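Local coordinates for hypothetical protein SP2199 (Streptococcus pneumoniae TIGR4, PDB 2IBO) that is of unknown function but probably binds thiamine or a related small molecule, at residues 34-39 with 43-48; 51-56 with 74-79. All blocks are in the same frame, centred on the assembly; numbering follows the deposited sequence.

In the fold
The chain folds as a ferredoxin-like sandwich, with helices 16-31 and 49-64 lying on one face of a four-stranded antiparallel sheet. Interaction 1 is the hairpin at one edge of that sheet, partly buried and held by backbone hydrogen bonds. Interaction 2 is fully buried and purely apolar: helix 49-64 rests on strand 70-79, the opposite edge strand of the chain. Strand 43-46 runs almost directly into that helix, so the two are consecutive in sequence; their centres lie about 10 Å apart. They also meet physically, since Val34 and Leu45 of interaction 1 pack against Leu52 of interaction 2. Both also touch the second subunit.

Interaction 1. Residues 34-39 with 43-48; sequences VTMVVT and TVLEGE
Thr35 pairs with Glu46 and Val37 with Val44 as the hydrogen-bonded pairs of an antiparallel beta hairpin, the second and third strands of a ferredoxin-like fold. The strand axes approach to 4.6 Å at 165°, close to fully antiparallel. Val37 and Val44 are joined by two bonds: Val37 N donates to Val44 O at 2.8 Å, and Val44 N returns to Val37 O at 2.7 Å. Glu46 N adds a third, to Thr35 O at 2.9 Å, bent more than the other two with an angle of 142° at the hydrogen. Leu45 CA and Met36 CA supply CA-H...O contacts beside these bonds, each 3.3 Å from its acceptor, Thr35 O and Val44 O respectively.

The pairing alternates the side chains between two faces. Met36, Val38, Thr43 and Leu45 share the face turned to the helices. Here the CG of Met36, a selenomethionine, sits between backbone N and carbonyl carbon (chi1 75°), and the bend at its last torsion brings CE obliquely across to Thr43 CG2 at 3.7 Å. At the hairpin's open end, Val34 CG1 meets Leu45 CD2 at about a right angle between the side chains. Helix 16-31 covers Met36 and Thr43 through Leu29, while helix 49-64 covers Val34 and Leu45 through Leu52.

On the other face, Thr35 and Glu46 lie side by side, pointing the same way, while Ile84 of the short helix 84-87 packs on Val37 and Val44. Glu46 OE1 accepts a hydrogen bond from the backbone N of Ile84, which holds that oxygen. OE2 lies beside the Thr35 methyl CG2 and reaches the hydroxyl only through a water, which is 2.8 Å from Thr35 OG1 and makes a weak bond to Glu46 OE2 at 3.4 Å.

Interaction 2. Residues 51-56 with 74-79; sequences ELMRIL and VKINVG
Met53 meets Ile76 and Leu56 meets Val74 where helix 49-64 lies on strand 70-79, outermost in this chain, a helix-on-sheet contact of the ferredoxin-like alpha+beta sandwich. Advancing three residues along the helix means stepping back two along the strand, so helix and strand run in opposing senses. These spacings match one face of a helix and one face of a strand. With the nearest CA atoms, those of Leu56 and Val74, 8.8 Å apart, the two layers touch through side-chain ends alone.

Along the helix, Leu52 packs on Ile5 of the neighbouring strand 2-11 and on Val34, and does not touch residues 74-79. Met53, a selenomethionine, starts off to one side of the strand, but bends at chi2 (-52°) and again at chi3 bring its end inward. CE comes to 3.7 Å from Ile76 CD1 and SE to 4.0 Å from that same methyl, so the two chains meet tip to tip. Ile5 packs on both residues, and Phe49 of the helix also touches Ile76. On the strand's outer edge, residues 74-78 pair antiparallel with a strand of the third subunit, whose Leu60 also packs on Ile76.

One turn on, the chi1 of Leu56 (174°) carries CG toward the strand, and its chi2 (58°) turns both methyls to the isopropyl group of Val74. Each methyl has its nearest partner on a different branch of the valine: Leu56 CD1 lies 3.9 Å from Val74 CG2, and Leu56 CD2 lies 3.9 Å from Val74 CG1.

Interaction 1. Residues 34-39 with 43-48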
ATOM      1  N   VAL A  34      -2.445  21.501   9.750  1.00 30.10           N
ATOM      2  CA  VAL A  34      -2.967  20.157   9.944  1.00 29.18           C
ATOM      3  C   VAL A  34      -2.106  19.349  10.894  1.00 27.33           C
ATOM      4  O   VAL A  34      -0.889  19.524  10.933  1.00 27.20           O
ATOM      5  CB  VAL A  34      -3.065  19.424   8.574  1.00 32.03           C
ATOM      6  CG1 VAL A  34      -1.694  19.302   7.949  1.00 30.78           C
ATOM      7  CG2 VAL A  34      -3.708  18.072   8.738  1.00 33.11           C
ATOM      8  N   THR A  35      -2.749  18.482  11.675  1.00 15.62           N
ATOM      9  CA  THR A  35      -2.054  17.615  12.630  1.00 14.26           C
ATOM     10  C   THR A  35      -1.217  16.612  11.834  1.00 14.21           C
ATOM     11  O   THR A  35      -1.734  15.883  10.976  1.00 12.19           O
ATOM     12  CB  THR A  35      -3.056  16.857  13.524  1.00 23.52           C
ATOM     13  OG1 THR A  35      -3.758  17.811  14.331  1.00 24.94           O
ATOM     14  CG2 THR A  35      -2.337  15.857  14.430  1.00 19.88           C
HETATM   15  N   MSE A  36       0.085  16.593  12.097  1.00 24.71           N
HETATM   16  CA  MSE A  36       0.949  15.685  11.369  1.00 25.42           C
HETATM   17  C   MSE A  36       2.006  14.945  12.196  1.00 23.23           C
HETATM   18  O   MSE A  36       2.587  15.478  13.146  1.00 23.06           O
HETATM   19  CB  MSE A  36       1.624  16.421  10.213  1.00 36.85           C
HETATM   20  CG  MSE A  36       2.755  17.350  10.584  1.00 42.45           C
HETATM   21 SE   MSE A  36       3.734  18.042   8.941  1.00 47.79          SE
HETATM   22  CE  MSE A  36       5.025  16.683   8.711  1.00 45.83           C
ATOM     23  N   VAL A  37       2.217  13.684  11.842  1.00 29.57           N
ATOM     24  CA  VAL A  37       3.220  12.871  12.511  1.00 27.52           C
ATOM     25  C   VAL A  37       4.064  12.203  11.453  1.00 26.61           C
ATOM     26  O   VAL A  37       3.540  11.544  10.551  1.00 26.94           O
ATOM     27  CB  VAL A  37       2.622  11.751  13.369  1.00 19.26           C
ATOM     28  CG1 VAL A  37       3.682  11.208  14.287  1.00 20.90           C
ATOM     29  CG2 VAL A  37       1.445  12.264  14.182  1.00 18.57           C
ATOM     30  N   VAL A  38       5.371  12.387  11.551  1.00 25.82           N
ATOM     31  CA  VAL A  38       6.261  11.776  10.586  1.00 25.42           C
ATOM     32  C   VAL A  38       6.678  10.437  11.170  1.00 24.24           C
ATOM     33  O   VAL A  38       7.263  10.402  12.239  1.00 25.39           O
ATOM     34  CB  VAL A  38       7.519  12.627  10.360  1.00 17.75           C
ATOM     35  CG1 VAL A  38       8.409  11.936   9.339  1.00 16.61           C
ATOM     36  CG2 VAL A  38       7.115  14.034   9.878  1.00 18.86           C
ATOM     37  N   THR A  39       6.355   9.338  10.497  1.00 17.84           N
ATOM     38  CA  THR A  39       6.767   8.035  10.983  1.00 17.30           C
ATOM     39  C   THR A  39       7.821   7.582   9.972  1.00 16.56           C
ATOM     40  O   THR A  39       7.985   8.211   8.934  1.00 16.46           O
ATOM     41  CB  THR A  39       5.567   7.049  11.052  1.00 22.19           C
ATOM     42  OG1 THR A  39       5.141   6.705   9.731  1.00 21.71           O
ATOM     43  CG2 THR A  39       4.402   7.679  11.781  1.00 21.21           C
ATOM     44  N   THR A  43       4.150   9.817   6.221  1.00 13.71           N
ATOM     45  CA  THR A  43       3.822  10.952   7.077  1.00 14.93           C
ATOM     46  C   THR A  43       2.322  10.895   7.249  1.00 14.18           C
ATOM     47  O   THR A  43       1.586  10.881   6.260  1.00 13.21           O
ATOM     48  CB  THR A  43       4.261  12.317   6.446  1.00 23.04           C
ATOM     49  OG1 THR A  43       5.694  12.392   6.384  1.00 22.78           O
ATOM     50  CG2 THR A  43       3.763  13.469   7.287  1.00 20.75           C
ATOM     51  N   VAL A  44       1.877  10.856   8.503  1.00 14.30           N
ATOM     52  CA  VAL A  44       0.455  10.750   8.822  1.00 15.06           C
ATOM     53  C   VAL A  44      -0.184  12.088   9.135  1.00 15.37           C
ATOM     54  O   VAL A  44       0.264  12.791  10.033  1.00 14.13           O
ATOM     55  CB  VAL A  44       0.233   9.799  10.040  1.00 23.39           C
ATOM     56  CG1 VAL A  44      -1.239   9.756  10.419  1.00 21.23           C
ATOM     57  CG2 VAL A  44       0.736   8.408   9.710  1.00 21.52           C
ATOM     58  N   LEU A  45      -1.244  12.414   8.399  1.00 17.26           N
ATOM     59  CA  LEU A  45      -1.981  13.661   8.583  1.00 18.01           C
ATOM     60  C   LEU A  45      -3.377  13.371   9.123  1.00 18.63           C
ATOM     61  O   LEU A  45      -3.950  12.324   8.842  1.00 18.34           O
ATOM     62  CB  LEU A  45      -2.080  14.419   7.250  1.00 16.18           C
ATOM     63  CG  LEU A  45      -0.749  14.797   6.579  1.00 15.14           C
ATOM     64  CD1 LEU A  45      -1.010  15.512   5.267  1.00 15.98           C
ATOM     65  CD2 LEU A  45       0.063  15.670   7.492  1.00 13.11           C
ATOM     66  N   GLU A  46      -3.933  14.305   9.885  1.00 30.36           N
ATOM     67  CA  GLU A  46      -5.259  14.113  10.464  1.00 32.39           C
ATOM     68  C   GLU A  46      -6.081  15.397  10.379  1.00 32.25           C
ATOM     69  O   GLU A  46      -5.585  16.468  10.722  1.00 32.11           O
ATOM     70  CB  GLU A  46      -5.108  13.692  11.924  1.00 26.86           C
ATOM     71  CG  GLU A  46      -6.313  13.028  12.505  1.00 30.06           C
ATOM     72  CD  GLU A  46      -6.230  12.904  14.014  1.00 32.24           C
ATOM     73  OE1 GLU A  46      -6.963  12.076  14.586  1.00 35.61           O
ATOM     74  OE2 GLU A  46      -5.447  13.643  14.642  1.00 34.82           O
ATOM     75  N   GLY A  47      -7.334  15.281   9.938  1.00 16.38           N
ATOM     76  CA  GLY A  47      -8.208  16.439   9.814  1.00 17.23           C
ATOM     77  C   GLY A  47      -9.410  16.176   8.924  1.00 19.55           C
ATOM     78  O   GLY A  47      -9.764  15.016   8.684  1.00 21.12           O
ATOM     79  N   GLU A  48     -10.038  17.249   8.432  1.00 22.04           N
ATOM     80  CA  GLU A  48     -11.219  17.165   7.556  1.00 22.59           C
ATOM     81  C   GLU A  48     -10.864  16.551   6.201  1.00 22.32           C
ATOM     82  O   GLU A  48      -9.831  16.865   5.614  1.00 21.94           O
ATOM     83  CB  GLU A  48     -11.816  18.557   7.331  1.00 60.82           C
ATOM     84  CG  GLU A  48     -12.497  19.160   8.537  1.00 65.78           C
ATOM     85  CD  GLU A  48     -13.733  18.391   8.952  1.00 69.93           C
ATOM     86  OE1 GLU A  48     -14.606  18.155   8.086  1.00 71.02           O
ATOM     87  OE2 GLU A  48     -13.833  18.027  10.145  1.00 73.30           O
TER
HETATM   88  O   HOH W   1      -6.359  16.964  14.726  1.00 43.31           O

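Interaction 2. Residues 51-56 with 74-79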
ATOM      1  N   GLU A  51      -9.847  19.141   3.395  1.00 35.87           N
ATOM      2  CA  GLU A  51      -8.523  19.742   3.530  1.00 36.36           C
ATOM      3  C   GLU A  51      -7.385  18.746   3.229  1.00 34.54           C
ATOM      4  O   GLU A  51      -6.389  19.106   2.595  1.00 33.92           O
ATOM      5  CB  GLU A  51      -8.350  20.350   4.936  1.00 62.37           C
ATOM      6  CG  GLU A  51      -8.026  19.360   6.064  1.00 66.32           C
ATOM      7  CD  GLU A  51      -7.942  20.026   7.446  1.00 69.63           C
ATOM      8  OE1 GLU A  51      -9.004  20.305   8.049  1.00 70.09           O
ATOM      9  OE2 GLU A  51      -6.812  20.276   7.929  1.00 71.35           O
ATOM     10  N   LEU A  52      -7.532  17.499   3.669  1.00 22.28           N
ATOM     11  CA  LEU A  52      -6.498  16.513   3.420  1.00 20.34           C
ATOM     12  C   LEU A  52      -6.379  16.228   1.931  1.00 20.19           C
ATOM     13  O   LEU A  52      -5.271  16.136   1.414  1.00 19.93           O
ATOM     14  CB  LEU A  52      -6.776  15.222   4.190  1.00 26.85           C
ATOM     15  CG  LEU A  52      -6.799  15.298   5.727  1.00 25.16           C
ATOM     16  CD1 LEU A  52      -6.988  13.897   6.309  1.00 23.37           C
ATOM     17  CD2 LEU A  52      -5.515  15.911   6.244  1.00 23.87           C
HETATM   18  N   MSE A  53      -7.501  16.099   1.227  1.00 21.19           N
HETATM   19  CA  MSE A  53      -7.421  15.851  -0.212  1.00 21.88           C
HETATM   20  C   MSE A  53      -6.701  17.012  -0.884  1.00 21.24           C
HETATM   21  O   MSE A  53      -5.886  16.813  -1.794  1.00 19.71           O
HETATM   22  CB  MSE A  53      -8.809  15.659  -0.815  1.00 39.34           C
HETATM   23  CG  MSE A  53      -9.457  14.323  -0.453  1.00 45.47           C
HETATM   24 SE   MSE A  53      -8.320  12.760  -0.827  1.00 54.85          SE
HETATM   25  CE  MSE A  53      -7.694  12.490   0.963  1.00 50.85           C
ATOM     26  N   ARG A  54      -6.982  18.228  -0.413  1.00 26.31           N
ATOM     27  CA  ARG A  54      -6.351  19.423  -0.951  1.00 24.87           C
ATOM     28  C   ARG A  54      -4.849  19.381  -0.652  1.00 24.23           C
ATOM     29  O   ARG A  54      -4.023  19.598  -1.541  1.00 25.34           O
ATOM     30  CB  ARG A  54      -6.970  20.671  -0.318  1.00 59.58           C
ATOM     31  CG  ARG A  54      -6.530  21.970  -0.956  1.00 60.47           C
ATOM     32  CD  ARG A  54      -6.775  23.139  -0.038  1.00 61.96           C
ATOM     33  NE  ARG A  54      -5.745  23.240   0.992  1.00 66.21           N
ATOM     34  CZ  ARG A  54      -5.994  23.255   2.300  1.00 68.23           C
ATOM     35  NH1 ARG A  54      -7.246  23.173   2.754  1.00 66.86           N
ATOM     36  NH2 ARG A  54      -4.988  23.358   3.160  1.00 69.29           N
ATOM     37  N   ILE A  55      -4.497  19.095   0.600  1.00 25.66           N
ATOM     38  CA  ILE A  55      -3.098  19.038   0.997  1.00 24.23           C
ATOM     39  C   ILE A  55      -2.361  17.922   0.260  1.00 25.28           C
ATOM     40  O   ILE A  55      -1.218  18.100  -0.160  1.00 26.05           O
ATOM     41  CB  ILE A  55      -2.969  18.855   2.529  1.00 15.10           C
ATOM     42  CG1 ILE A  55      -3.545  20.101   3.236  1.00 14.09           C
ATOM     43  CG2 ILE A  55      -1.516  18.643   2.924  1.00 13.09           C
ATOM     44  CD1 ILE A  55      -3.428  20.084   4.752  1.00 14.62           C
ATOM     45  N   LEU A  56      -3.022  16.778   0.082  1.00 26.14           N
ATOM     46  CA  LEU A  56      -2.415  15.645  -0.620  1.00 25.66           C
ATOM     47  C   LEU A  56      -2.043  16.064  -2.036  1.00 26.52           C
ATOM     48  O   LEU A  56      -0.915  15.838  -2.478  1.00 26.89           O
ATOM     49  CB  LEU A  56      -3.384  14.452  -0.680  1.00 15.90           C
ATOM     50  CG  LEU A  56      -2.959  13.214  -1.503  1.00 14.05           C
ATOM     51  CD1 LEU A  56      -1.631  12.644  -0.983  1.00 13.61           C
ATOM     52  CD2 LEU A  56      -4.046  12.153  -1.435  1.00 12.48           C
ATOM     53  N   VAL A  74      -0.402   6.115  -0.699  1.00 17.26           N
ATOM     54  CA  VAL A  74      -1.245   6.914   0.169  1.00 16.73           C
ATOM     55  C   VAL A  74      -2.260   6.008   0.828  1.00 17.10           C
ATOM     56  O   VAL A  74      -2.760   5.075   0.203  1.00 17.69           O
ATOM     57  CB  VAL A  74      -2.005   8.011  -0.612  1.00 18.15           C
ATOM     58  CG1 VAL A  74      -2.778   8.886   0.359  1.00 18.01           C
ATOM     59  CG2 VAL A  74      -1.032   8.850  -1.411  1.00 17.41           C
ATOM     60  N   LYS A  75      -2.539   6.274   2.099  1.00 29.70           N
ATOM     61  CA  LYS A  75      -3.528   5.520   2.843  1.00 29.74           C
ATOM     62  C   LYS A  75      -4.566   6.535   3.247  1.00 31.71           C
ATOM     63  O   LYS A  75      -4.232   7.606   3.762  1.00 32.97           O
ATOM     64  CB  LYS A  75      -2.935   4.907   4.107  1.00 17.53           C
ATOM     65  CG  LYS A  75      -2.166   3.648   3.892  1.00 14.85           C
ATOM     66  CD  LYS A  75      -1.458   3.249   5.173  1.00 16.01           C
ATOM     67  CE  LYS A  75      -0.513   2.089   4.930  1.00 15.89           C
ATOM     68  NZ  LYS A  75       0.296   1.819   6.149  1.00 19.14           N
ATOM     69  N   ILE A  76      -5.823   6.216   2.992  1.00 25.08           N
ATOM     70  CA  ILE A  76      -6.879   7.117   3.383  1.00 24.99           C
ATOM     71  C   ILE A  76      -7.806   6.353   4.302  1.00 25.01           C
ATOM     72  O   ILE A  76      -8.033   5.153   4.125  1.00 26.56           O
ATOM     73  CB  ILE A  76      -7.640   7.643   2.158  1.00 22.81           C
ATOM     74  CG1 ILE A  76      -6.618   8.187   1.138  1.00 23.37           C
ATOM     75  CG2 ILE A  76      -8.656   8.709   2.596  1.00 22.52           C
ATOM     76  CD1 ILE A  76      -7.199   8.951  -0.034  1.00 21.49           C
ATOM     77  N   ASN A  77      -8.307   7.046   5.313  1.00 24.88           N
ATOM     78  CA  ASN A  77      -9.234   6.453   6.267  1.00 24.92           C
ATOM     79  C   ASN A  77     -10.303   7.525   6.488  1.00 24.97           C
ATOM     80  O   ASN A  77     -10.020   8.582   7.049  1.00 24.53           O
ATOM     81  CB  ASN A  77      -8.495   6.111   7.570  1.00 14.16           C
ATOM     82  CG  ASN A  77      -9.387   5.451   8.603  1.00 13.79           C
ATOM     83  OD1 ASN A  77     -10.382   4.816   8.265  1.00 10.55           O
ATOM     84  ND2 ASN A  77      -9.020   5.580   9.867  1.00 17.01           N
ATOM     85  N   VAL A  78     -11.517   7.256   6.011  1.00 31.46           N
ATOM     86  CA  VAL A  78     -12.630   8.201   6.126  1.00 33.84           C
ATOM     87  C   VAL A  78     -13.850   7.657   6.851  1.00 35.40           C
ATOM     88  O   VAL A  78     -14.085   6.444   6.874  1.00 34.47           O
ATOM     89  CB  VAL A  78     -13.115   8.690   4.733  1.00 24.89           C
ATOM     90  CG1 VAL A  78     -12.127   9.667   4.164  1.00 24.68           C
ATOM     91  CG2 VAL A  78     -13.317   7.491   3.773  1.00 23.00           C
ATOM     92  N   GLY A  79     -14.630   8.582   7.414  1.00 31.90           N
ATOM     93  CA  GLY A  79     -15.838   8.232   8.137  1.00 34.93           C
ATOM     94  C   GLY A  79     -15.645   8.360   9.631  1.00 37.05           C
ATOM     95  O   GLY A  79     -14.822   9.158  10.089  1.00 36.07           O
TER